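PDB 3GUV: site-specific recombinase, resolvase family protein from Streptococcus pneumoniae, which probably catalyses site-specific DNA recombination, cutting and rejoining DNA strands through a serine nucleophile as resolvase-family enzymes do. Local coordinates for residues Y22-Q27 with E47-S52; R30-A35 with Y40-E45; E67-G72 with Y104-I109; S85-A88 with D93-S96. One frame throughout, in Å; residues are numbered along the deposited sequence.

Contact 1 of 4, residues Y22-Q27 with E47-S52; sequences YSLEAQ and EDAGKS
E47 OE2 has two polar partners: the ammonium group of K28 in a salt bridge and the hydroxyl of T11, on the neighbouring strand 6-12, in a hydrogen bond. The same oxygen lies 4.2 Å from L24 CD1, so the gripped carboxylate also borders a purely apolar group. The two side chains come at each other from opposite directions, L24 from the first turn of helix 24-37 and E47 from the end of strand 41-48. With CG anti to the backbone N (chi1 -169°) and the chain extended beyond it, E47 reaches across from the strand toward the helix. L24 brings one branch to the contact. Its CD1 methyl fits beside the methyl of A49, where the strand has given way to loop, with L24 CD1 3.9 Å from A49 CB, while elsewhere the leucine packs on V13. The carboxylate of E25 stays further off, E25 OE2 being 6.3 Å from E47 OE2. Helix and strand tip are thus joined here by a small, largely buried patch in the resolvase domain. Its chemistry is mixed: methyl groups make the touch, and the charge of E47 is probably balanced mainly by K28, with T11 helping to fix where the carboxylate sits.

Contact 2 of 4, residues R30-A35 with Y40-E45; sequences RMKAFA and YEIVGE
Helix 30-35 and strand 41-45 pass 9.5 Å apart, their directions 131° from each other, with A35 and Y40 at the turn between them. The turn is tied by the backbone: Y40 N donates to A35 O at 3.0 Å. Next to it, I42 CD1 meets A35 CB at 3.8 Å. That methyl is met from another quarter by the K32 stem, whose CG is 4.0 Å from I42 CD1, the two side chains standing roughly at right angles. Further out, K32 ends in a salt bridge, with K32 NZ 3.2 Å from E45 OE1, but as a hydrogen bond this is weak. At the opposite end of the patch the aromatic rings touch. F34 has CG anti to its own N (chi1 180°), which carries the ring toward Y40, and F34 CE2 comes in at the tyrosine's edge, in its plane, 3.7 Å from Y40 CE2. The helix and strand form the second half of a beta-alpha-beta crossover that starts from strand 6-12. K32 and I42 rest on L9 of that strand and Y40 on V7, while F34 and Y40 both reach I109 of strand 107-110.

Contact 3 of 4, residues E67-G72 with Y104-I109; sequences EDIKSG and YGVNLI
The aromatic part of this contact is K70 lying over the Y104 ring. K70 CA sits 3.8 Å from the ring centroid of Y104, 24° off the normal, a CH-pi contact over one face. The lysine chain then runs on across that ring, bending at chi2 and chi3, until K70 CD is 3.5 Å from Y104 CE2 and about as near the hydroxyl oxygen. The apolar part is one methyl doing double duty: I69 CG2 touches V106 CG2 at 3.8 Å and Y104 CB at 3.9 Å. It is the branch anti to the backbone N of I69, and the I69 side chain also packs on V79 and Y8 of the sheet. The polar bonds here lie within 67-72. K70 NZ turns back to E67 OE1 at 3.2 Å, a salt bridge but a weak hydrogen bond. S71 OG donates to D68 O at 3.0 Å, well above the carbonyl plane. On the other side, G105, with its positive phi, is the C' residue of a Schellman motif that ends helix 91-103, and the chain leaves it for V106 and strand 107-110. The ends of two helices are therefore joined by dispersion and CH-pi contact, with the lysine's aliphatic stem against the tyrosine and its ammonium group probably steadied by E67.

Contact 4 of 4, residues S85-A88 with D93-S96; sequences SRFA and DVLS
F87 carries an unusual backbone twist (phi -166°, psi -52°) just where the loop presents F87 and A88 to V94, a few residues further along the chain. The setting is the beta-alpha connection between strand 78-81 and helix 91-103 of the resolvase catalytic domain, whose loop doubles back on the first turn of the helix it leads into. In F87, CG stands anti to the backbone N (chi1 172°), which carries the ring toward V94. There the edge of the ring, near its plane, meets one valine branch, with F87 CE2 4.4 Å from V94 CG1. The other branch, CG2, faces A88, but the modelled gap there is too short to be trusted. The neighbouring pairs are sounder: A88 CB lies 4.1 Å from V94 CB and 3.7 Å from V94 N. V94 also packs on L129 of helix 124-151 and on I135 of the second subunit, and R86 forms a salt bridge with E138 of the second subunit, so this patch forms part of the interface between the two chains. Within the loop, R86 NH1 makes a weak bond to S85 O at 3.3 Å. R59 hydrogen-bonds to the carbonyl oxygen of F87, and N90 OD1 accepts a hydrogen bond from D93 N at the helix start. D93 CB meets the alanine methyl, with A88 CB 3.9 Å from D93 CB.

In the fold
Contacts 1 and 2 join the same two elements, helix 24-37 and strand 41-48, at opposite ends, their centres about 16 Å apart. Contact 1 is buried, with a carboxylate held beside methyls; contact 2 is at the surface and adds a backbone bond and an outer salt bridge. Contact 3 is partly buried and its cross-segment touches are apolar or CH-pi. It meets contact 2 where F34 CZ lies 3.5 Å from I109 CG2. Contact 4, the most central, is buried and apolar; its F87 CE2 is 3.7 Å from L108 CD2 of contact 3. It alone is reached by the second subunit, and R86 also packs on Q27 of contact 1.

Contact 1 of 4, residues Y22-Q27 with E47-S52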
loop_
_atom_site.group_PDB
_atom_site.type_symbol
_atom_site.label_atom_id
_atom_site.label_comp_id
_atom_site.label_asym_id
_atom_site.label_seq_id
_atom_site.Cartn_x
_atom_site.Cartn_y
_atom_site.Cartn_z
ATOM N N TYR A 22 12.070 -14.883 19.060
ATOM C CA TYR A 22 11.342 -16.092 19.406
ATOM C C TYR A 22 10.396 -16.567 18.344
ATOM O O TYR A 22 10.095 -17.733 18.305
ATOM C CB TYR A 22 10.574 -15.899 20.720
ATOM C CG TYR A 22 9.239 -15.168 20.617
ATOM C CD1 TYR A 22 8.043 -15.860 20.431
ATOM C CD2 TYR A 22 9.186 -13.788 20.716
ATOM C CE1 TYR A 22 6.812 -15.180 20.391
ATOM C CE2 TYR A 22 7.984 -13.100 20.657
ATOM C CZ TYR A 22 6.820 -13.781 20.501
ATOM O OH TYR A 22 5.674 -13.044 20.451
ATOM N N SER A 23 9.888 -15.692 17.487
ATOM C CA SER A 23 8.951 -16.140 16.493
ATOM C C SER A 23 9.588 -16.293 15.098
ATOM O O SER A 23 8.866 -16.562 14.140
ATOM C CB SER A 23 7.789 -15.160 16.422
ATOM O OG SER A 23 8.059 -14.115 15.523
ATOM N N LEU A 24 10.912 -16.109 15.003
ATOM C CA LEU A 24 11.638 -16.218 13.754
ATOM C C LEU A 24 11.653 -17.636 13.326
ATOM O O LEU A 24 11.471 -17.917 12.146
ATOM C CB LEU A 24 13.103 -15.756 13.872
ATOM C CG LEU A 24 13.393 -14.314 13.494
ATOM C CD1 LEU A 24 14.890 -13.967 13.768
ATOM C CD2 LEU A 24 12.992 -14.087 12.009
ATOM N N GLU A 25 11.874 -18.538 14.284
ATOM C CA GLU A 25 12.003 -19.957 13.938
ATOM C C GLU A 25 10.663 -20.557 13.544
ATOM O O GLU A 25 10.633 -21.392 12.670
ATOM C CB GLU A 25 12.687 -20.809 15.027
ATOM C CG GLU A 25 12.601 -20.263 16.410
ATOM C CD GLU A 25 13.461 -19.023 16.602
ATOM O OE1 GLU A 25 13.048 -18.147 17.393
ATOM O OE2 GLU A 25 14.538 -18.908 15.951
ATOM N N ALA A 26 9.565 -20.136 14.178
ATOM C CA ALA A 26 8.202 -20.492 13.693
ATOM C C ALA A 26 7.974 -19.971 12.279
ATOM O O ALA A 26 7.420 -20.674 11.458
ATOM C CB ALA A 26 7.130 -19.954 14.625
ATOM N N GLN A 27 8.444 -18.765 11.969
ATOM C CA GLN A 27 8.378 -18.261 10.581
ATOM C C GLN A 27 9.162 -19.118 9.608
ATOM O O GLN A 27 8.611 -19.548 8.602
ATOM C CB GLN A 27 8.861 -16.810 10.460
ATOM C CG GLN A 27 7.844 -15.863 10.983
ATOM C CD GLN A 27 8.346 -14.441 11.155
ATOM O OE1 GLN A 27 9.034 -13.901 10.317
ATOM N NE2 GLN A 27 7.933 -13.823 12.236
ATOM N N GLU A 47 19.064 -13.688 6.437
ATOM C CA GLU A 47 18.389 -13.319 7.684
ATOM C C GLU A 47 19.008 -12.076 8.300
ATOM O O GLU A 47 20.196 -12.056 8.559
ATOM C CB GLU A 47 18.478 -14.460 8.694
ATOM C CG GLU A 47 17.592 -14.259 9.899
ATOM C CD GLU A 47 17.363 -15.533 10.712
ATOM O OE1 GLU A 47 18.230 -15.833 11.566
ATOM O OE2 GLU A 47 16.310 -16.218 10.530
ATOM N N ASP A 48 18.190 -11.037 8.510
ATOM C CA ASP A 48 18.590 -9.873 9.323
ATOM C C ASP A 48 17.964 -10.042 10.733
ATOM O O ASP A 48 16.826 -9.615 10.965
ATOM C CB ASP A 48 18.084 -8.607 8.652
ATOM C CG ASP A 48 18.849 -8.274 7.382
ATOM O OD1 ASP A 48 20.078 -8.103 7.503
ATOM O OD2 ASP A 48 18.228 -8.172 6.287
ATOM N N ALA A 49 18.659 -10.713 11.643
ATOM C CA ALA A 49 17.983 -11.296 12.832
ATOM C C ALA A 49 17.954 -10.371 14.030
ATOM O O ALA A 49 17.316 -10.690 15.039
ATOM C CB ALA A 49 18.564 -12.663 13.216
ATOM N N GLY A 50 18.604 -9.210 13.915
ATOM C CA GLY A 50 18.500 -8.175 14.933
ATOM C C GLY A 50 19.389 -8.550 16.082
ATOM O O GLY A 50 19.000 -8.366 17.240
ATOM N N LYS A 51 20.586 -9.063 15.746
ATOM C CA LYS A 51 21.576 -9.542 16.723
ATOM C C LYS A 51 22.607 -8.482 17.137
ATOM O O LYS A 51 23.382 -8.692 18.075
ATOM C CB LYS A 51 22.309 -10.759 16.171
ATOM C CG LYS A 51 21.391 -11.850 15.716
ATOM C CD LYS A 51 22.065 -13.218 15.723
ATOM C CE LYS A 51 21.033 -14.291 15.365
ATOM N NZ LYS A 51 21.476 -15.103 14.215
ATOM N N SER A 52 22.630 -7.359 16.412
ATOM C CA SER A 52 23.445 -6.194 16.804
ATOM C C SER A 52 22.744 -5.423 17.941
ATOM O O SER A 52 21.570 -5.671 18.255
ATOM C CB SER A 52 23.728 -5.276 15.592
ATOM O OG SER A 52 22.750 -4.255 15.426
#

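Contact 2 of 4, residues R30-A35 with Y40-E45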
loop_
_atom_site.group_PDB
_atom_site.type_symbol
_atom_site.label_atom_id
_atom_site.label_comp_id
_atom_site.label_asym_id
_atom_site.label_seq_id
_atom_site.Cartn_x
_atom_site.Cartn_y
_atom_site.Cartn_z
ATOM N N ARG A 30 7.657 -22.596 8.923
ATOM C CA ARG A 30 6.561 -22.378 8.046
ATOM C C ARG A 30 6.998 -22.190 6.602
ATOM O O ARG A 30 6.414 -22.768 5.673
ATOM C CB ARG A 30 5.787 -21.135 8.477
ATOM C CG ARG A 30 4.456 -21.038 7.733
ATOM C CD ARG A 30 3.336 -21.573 8.556
ATOM N NE ARG A 30 2.784 -20.527 9.424
ATOM C CZ ARG A 30 1.869 -19.621 9.050
ATOM N NH1 ARG A 30 1.376 -19.580 7.798
ATOM N NH2 ARG A 30 1.451 -18.727 9.941
ATOM N N MET A 31 7.992 -21.343 6.404
ATOM C CA MET A 31 8.484 -21.100 5.078
ATOM C C MET A 31 9.121 -22.369 4.471
ATOM O O MET A 31 8.873 -22.686 3.301
ATOM C CB MET A 31 9.431 -19.908 5.081
ATOM C CG MET A 31 8.734 -18.578 5.556
ATOM S SD MET A 31 9.877 -17.328 6.142
ATOM C CE MET A 31 10.538 -16.996 4.505
ATOM N N LYS A 32 9.865 -23.139 5.271
ATOM C CA LYS A 32 10.443 -24.386 4.761
ATOM C C LYS A 32 9.345 -25.385 4.398
ATOM O O LYS A 32 9.433 -26.012 3.328
ATOM C CB LYS A 32 11.482 -24.985 5.733
ATOM C CG LYS A 32 12.805 -24.234 5.668
ATOM C CD LYS A 32 13.714 -24.507 6.880
ATOM C CE LYS A 32 14.814 -23.472 6.957
ATOM N NZ LYS A 32 16.069 -24.120 7.415
ATOM N N ALA A 33 8.298 -25.503 5.244
ATOM C CA ALA A 33 7.143 -26.392 4.940
ATOM C C ALA A 33 6.522 -26.033 3.599
ATOM O O ALA A 33 6.317 -26.918 2.760
ATOM C CB ALA A 33 6.075 -26.383 6.057
ATOM N N PHE A 34 6.280 -24.739 3.391
ATOM C CA PHE A 34 5.740 -24.198 2.139
ATOM C C PHE A 34 6.618 -24.538 0.952
ATOM O O PHE A 34 6.126 -24.927 -0.088
ATOM C CB PHE A 34 5.602 -22.678 2.253
ATOM C CG PHE A 34 5.056 -21.968 1.019
ATOM C CD1 PHE A 34 3.693 -21.686 0.899
ATOM C CD2 PHE A 34 5.915 -21.503 0.025
ATOM C CE1 PHE A 34 3.199 -20.977 -0.216
ATOM C CE2 PHE A 34 5.441 -20.806 -1.081
ATOM C CZ PHE A 34 4.071 -20.530 -1.193
ATOM N N ALA A 35 7.923 -24.360 1.111
ATOM C CA ALA A 35 8.876 -24.767 0.087
ATOM C C ALA A 35 8.665 -26.258 -0.274
ATOM O O ALA A 35 8.519 -26.633 -1.438
ATOM C CB ALA A 35 10.302 -24.507 0.557
ATOM N N TYR A 40 9.565 -26.604 -4.207
ATOM C CA TYR A 40 10.636 -25.660 -4.477
ATOM C C TYR A 40 11.968 -26.232 -3.979
ATOM O O TYR A 40 12.009 -27.095 -3.074
ATOM C CB TYR A 40 10.392 -24.310 -3.789
ATOM C CG TYR A 40 9.204 -23.532 -4.322
ATOM C CD1 TYR A 40 9.013 -23.365 -5.693
ATOM C CD2 TYR A 40 8.301 -22.961 -3.469
ATOM C CE1 TYR A 40 7.930 -22.662 -6.196
ATOM C CE2 TYR A 40 7.223 -22.255 -3.950
ATOM C CZ TYR A 40 7.042 -22.112 -5.313
ATOM O OH TYR A 40 5.976 -21.421 -5.779
ATOM N N GLU A 41 13.040 -25.723 -4.572
ATOM C CA GLU A 41 14.392 -26.039 -4.157
ATOM C C GLU A 41 15.032 -24.779 -3.583
ATOM O O GLU A 41 15.189 -23.763 -4.272
ATOM C CB GLU A 41 15.211 -26.595 -5.337
ATOM C CG GLU A 41 16.510 -27.271 -4.912
ATOM C CD GLU A 41 17.486 -27.586 -6.054
ATOM O OE1 GLU A 41 18.416 -28.385 -5.821
ATOM O OE2 GLU A 41 17.358 -27.046 -7.169
ATOM N N ILE A 42 15.394 -24.850 -2.306
ATOM C CA ILE A 42 15.958 -23.718 -1.597
ATOM C C ILE A 42 17.439 -23.760 -1.910
ATOM O O ILE A 42 18.080 -24.805 -1.736
ATOM C CB ILE A 42 15.729 -23.798 -0.063
ATOM C CG1 ILE A 42 14.225 -23.870 0.247
ATOM C CG2 ILE A 42 16.386 -22.628 0.649
ATOM C CD1 ILE A 42 13.853 -24.042 1.783
ATOM N N VAL A 43 17.964 -22.627 -2.379
ATOM C CA VAL A 43 19.362 -22.488 -2.745
ATOM C C VAL A 43 20.055 -21.339 -1.989
ATOM O O VAL A 43 21.220 -21.025 -2.267
ATOM C CB VAL A 43 19.555 -22.358 -4.284
ATOM C CG1 VAL A 43 19.129 -23.636 -4.949
ATOM C CG2 VAL A 43 18.819 -21.107 -4.862
ATOM N N GLY A 44 19.369 -20.763 -0.996
ATOM C CA GLY A 44 19.946 -19.706 -0.167
ATOM C C GLY A 44 18.992 -19.215 0.910
ATOM O O GLY A 44 17.809 -19.135 0.686
ATOM N N GLU A 45 19.516 -18.919 2.077
ATOM C CA GLU A 45 18.725 -18.407 3.172
ATOM C C GLU A 45 19.454 -17.203 3.709
ATOM O O GLU A 45 20.662 -17.292 3.976
ATOM C CB GLU A 45 18.557 -19.453 4.266
ATOM C CG GLU A 45 17.876 -20.742 3.762
ATOM C CD GLU A 45 17.837 -21.835 4.801
ATOM O OE1 GLU A 45 17.217 -21.612 5.865
ATOM O OE2 GLU A 45 18.416 -22.931 4.559
#

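Contact 3 of 4, residues E67-G72 with Y104-I109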
loop_
_atom_site.group_PDB
_atom_site.type_symbol
_atom_site.label_atom_id
_atom_site.label_comp_id
_atom_site.label_asym_id
_atom_site.label_seq_id
_atom_site.Cartn_x
_atom_site.Cartn_y
_atom_site.Cartn_z
ATOM N N GLU A 67 22.307 -8.289 -4.267
ATOM C CA GLU A 67 23.499 -8.466 -5.132
ATOM C C GLU A 67 23.597 -9.890 -5.738
ATOM O O GLU A 67 23.987 -10.089 -6.911
ATOM C CB GLU A 67 24.806 -8.138 -4.363
ATOM C CG GLU A 67 24.866 -6.717 -3.656
ATOM C CD GLU A 67 23.955 -5.622 -4.289
ATOM O OE1 GLU A 67 24.140 -5.281 -5.497
ATOM O OE2 GLU A 67 23.070 -5.078 -3.556
ATOM N N ASP A 68 23.251 -10.892 -4.938
ATOM C CA ASP A 68 23.263 -12.272 -5.419
ATOM C C ASP A 68 22.181 -12.471 -6.518
ATOM O O ASP A 68 22.328 -13.287 -7.412
ATOM C CB ASP A 68 23.097 -13.238 -4.227
ATOM C CG ASP A 68 24.339 -13.262 -3.282
ATOM O OD1 ASP A 68 25.444 -12.791 -3.671
ATOM O OD2 ASP A 68 24.227 -13.803 -2.152
ATOM N N ILE A 69 21.100 -11.680 -6.440
ATOM C CA ILE A 69 19.984 -11.756 -7.398
ATOM C C ILE A 69 20.420 -11.094 -8.711
ATOM O O ILE A 69 20.220 -11.652 -9.809
ATOM C CB ILE A 69 18.665 -11.071 -6.834
ATOM C CG1 ILE A 69 17.957 -12.004 -5.811
ATOM C CG2 ILE A 69 17.736 -10.672 -7.982
ATOM C CD1 ILE A 69 16.766 -11.380 -5.046
ATOM N N LYS A 70 21.035 -9.917 -8.564
ATOM C CA LYS A 70 21.503 -9.132 -9.683
ATOM C C LYS A 70 22.526 -9.969 -10.481
ATOM O O LYS A 70 22.460 -10.028 -11.712
ATOM C CB LYS A 70 22.094 -7.777 -9.213
ATOM C CG LYS A 70 21.111 -6.889 -8.388
ATOM C CD LYS A 70 21.106 -5.398 -8.778
ATOM C CE LYS A 70 22.238 -4.587 -8.114
ATOM N NZ LYS A 70 21.749 -3.696 -7.012
ATOM N N SER A 71 23.408 -10.659 -9.755
ATOM C CA SER A 71 24.456 -11.485 -10.346
ATOM C C SER A 71 23.986 -12.795 -10.995
ATOM O O SER A 71 24.749 -13.414 -11.729
ATOM C CB SER A 71 25.493 -11.836 -9.290
ATOM O OG SER A 71 25.112 -13.023 -8.604
ATOM N N GLY A 72 22.774 -13.259 -10.709
ATOM C CA GLY A 72 22.276 -14.491 -11.334
ATOM C C GLY A 72 22.911 -15.763 -10.799
ATOM O O GLY A 72 22.516 -16.851 -11.184
ATOM N N TYR A 104 15.454 -8.410 -12.734
ATOM C CA TYR A 104 16.408 -9.505 -12.768
ATOM C C TYR A 104 15.771 -10.893 -12.768
ATOM O O TYR A 104 16.412 -11.856 -12.362
ATOM C CB TYR A 104 17.411 -9.371 -11.618
ATOM C CG TYR A 104 18.339 -8.203 -11.778
ATOM C CD1 TYR A 104 19.526 -8.326 -12.482
ATOM C CD2 TYR A 104 18.022 -6.979 -11.257
ATOM C CE1 TYR A 104 20.388 -7.239 -12.636
ATOM C CE2 TYR A 104 18.861 -5.876 -11.414
ATOM C CZ TYR A 104 20.044 -6.019 -12.105
ATOM O OH TYR A 104 20.872 -4.931 -12.235
ATOM N N GLY A 105 14.539 -11.002 -13.269
ATOM C CA GLY A 105 13.830 -12.310 -13.372
ATOM C C GLY A 105 13.191 -12.936 -12.109
ATOM O O GLY A 105 12.688 -14.067 -12.175
ATOM N N VAL A 106 13.173 -12.206 -10.981
ATOM C CA VAL A 106 12.806 -12.785 -9.665
ATOM C C VAL A 106 11.458 -12.214 -9.137
ATOM O O VAL A 106 11.236 -10.988 -9.128
ATOM C CB VAL A 106 13.965 -12.597 -8.652
ATOM C CG1 VAL A 106 13.606 -13.146 -7.240
ATOM C CG2 VAL A 106 15.288 -13.276 -9.181
ATOM N N ASN A 107 10.559 -13.128 -8.747
ATOM C CA ASN A 107 9.280 -12.786 -8.130
ATOM C C ASN A 107 9.225 -13.012 -6.603
ATOM O O ASN A 107 10.115 -13.634 -6.003
ATOM C CB ASN A 107 8.155 -13.524 -8.851
ATOM C CG ASN A 107 7.728 -12.812 -10.138
ATOM O OD1 ASN A 107 7.066 -11.777 -10.103
ATOM N ND2 ASN A 107 8.136 -13.362 -11.267
ATOM N N LEU A 108 8.188 -12.469 -5.981
ATOM C CA LEU A 108 8.034 -12.450 -4.531
ATOM C C LEU A 108 6.826 -13.263 -4.097
ATOM O O LEU A 108 5.723 -13.090 -4.661
ATOM C CB LEU A 108 7.894 -11.025 -4.017
ATOM C CG LEU A 108 7.844 -10.880 -2.478
ATOM C CD1 LEU A 108 9.249 -11.131 -1.836
ATOM C CD2 LEU A 108 7.300 -9.450 -2.174
ATOM N N ILE A 109 7.066 -14.147 -3.126
ATOM C CA ILE A 109 6.030 -14.931 -2.453
ATOM C C ILE A 109 6.077 -14.536 -0.994
ATOM O O ILE A 109 7.159 -14.476 -0.396
ATOM C CB ILE A 109 6.194 -16.474 -2.642
ATOM C CG1 ILE A 109 6.125 -16.823 -4.131
ATOM C CG2 ILE A 109 5.077 -17.267 -1.874
ATOM C CD1 ILE A 109 6.224 -18.345 -4.465
#

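Contact 4 of 4, residues S85-A88 with D93-S96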
loop_
_atom_site.group_PDB
_atom_site.type_symbol
_atom_site.label_atom_id
_atom_site.label_comp_id
_atom_site.label_asym_id
_atom_site.label_seq_id
_atom_site.Cartn_x
_atom_site.Cartn_y
_atom_site.Cartn_z
ATOM N N SER A 85 5.456 -6.934 5.630
ATOM C CA SER A 85 6.051 -6.231 6.755
ATOM C C SER A 85 7.294 -6.939 7.321
ATOM O O SER A 85 7.847 -6.483 8.306
ATOM C CB SER A 85 5.036 -6.096 7.869
ATOM O OG SER A 85 4.603 -7.382 8.253
ATOM N N ARG A 86 7.687 -8.076 6.751
ATOM C CA ARG A 86 8.934 -8.739 7.146
ATOM C C ARG A 86 9.794 -8.822 5.897
ATOM O O ARG A 86 10.374 -9.879 5.564
ATOM C CB ARG A 86 8.652 -10.109 7.757
ATOM C CG ARG A 86 8.026 -10.040 9.137
ATOM C CD ARG A 86 9.000 -9.393 10.116
ATOM N NE ARG A 86 8.512 -9.441 11.478
ATOM C CZ ARG A 86 7.547 -8.667 11.966
ATOM N NH1 ARG A 86 6.909 -7.788 11.204
ATOM N NH2 ARG A 86 7.191 -8.791 13.228
ATOM N N PHE A 87 9.875 -7.654 5.236
ATOM C CA PHE A 87 10.474 -7.516 3.931
ATOM C C PHE A 87 10.726 -6.046 3.598
ATOM O O PHE A 87 11.818 -5.697 3.201
ATOM C CB PHE A 87 9.577 -8.194 2.893
ATOM C CG PHE A 87 9.997 -7.958 1.481
ATOM C CD1 PHE A 87 11.188 -8.482 0.999
ATOM C CD2 PHE A 87 9.197 -7.238 0.628
ATOM C CE1 PHE A 87 11.586 -8.283 -0.309
ATOM C CE2 PHE A 87 9.591 -7.014 -0.686
ATOM C CZ PHE A 87 10.798 -7.549 -1.157
ATOM N N ALA A 88 9.708 -5.192 3.727
ATOM C CA ALA A 88 9.819 -3.765 3.357
ATOM C C ALA A 88 9.363 -2.867 4.501
ATOM O O ALA A 88 8.702 -3.316 5.436
ATOM C CB ALA A 88 9.003 -3.485 2.104
ATOM N N ASP A 93 9.143 1.390 -0.759
ATOM C CA ASP A 93 10.084 0.285 -0.589
ATOM C C ASP A 93 9.695 -1.064 -1.199
ATOM O O ASP A 93 10.511 -1.765 -1.811
ATOM C CB ASP A 93 10.220 0.015 0.894
ATOM C CG ASP A 93 11.564 0.329 1.405
ATOM O OD1 ASP A 93 12.337 -0.660 1.537
ATOM O OD2 ASP A 93 11.828 1.536 1.665
ATOM N N VAL A 94 8.460 -1.472 -0.963
ATOM C CA VAL A 94 8.021 -2.744 -1.481
ATOM C C VAL A 94 8.081 -2.638 -2.987
ATOM O O VAL A 94 8.507 -3.569 -3.659
ATOM C CB VAL A 94 6.576 -3.073 -1.113
ATOM C CG1 VAL A 94 6.218 -4.412 -1.740
ATOM C CG2 VAL A 94 6.351 -3.077 0.415
ATOM N N LEU A 95 7.666 -1.488 -3.515
ATOM C CA LEU A 95 7.540 -1.313 -4.952
ATOM C C LEU A 95 8.900 -1.311 -5.636
ATOM O O LEU A 95 9.069 -2.013 -6.607
ATOM C CB LEU A 95 6.783 -0.014 -5.297
ATOM C CG LEU A 95 6.851 0.415 -6.757
ATOM C CD1 LEU A 95 6.185 -0.620 -7.632
ATOM C CD2 LEU A 95 6.210 1.819 -6.957
ATOM N N SER A 96 9.841 -0.503 -5.157
ATOM C CA SER A 96 11.116 -0.392 -5.848
ATOM C C SER A 96 11.868 -1.722 -5.767
ATOM O O SER A 96 12.402 -2.178 -6.792
ATOM C CB SER A 96 11.967 0.818 -5.369
ATOM O OG SER A 96 12.104 0.865 -3.957
#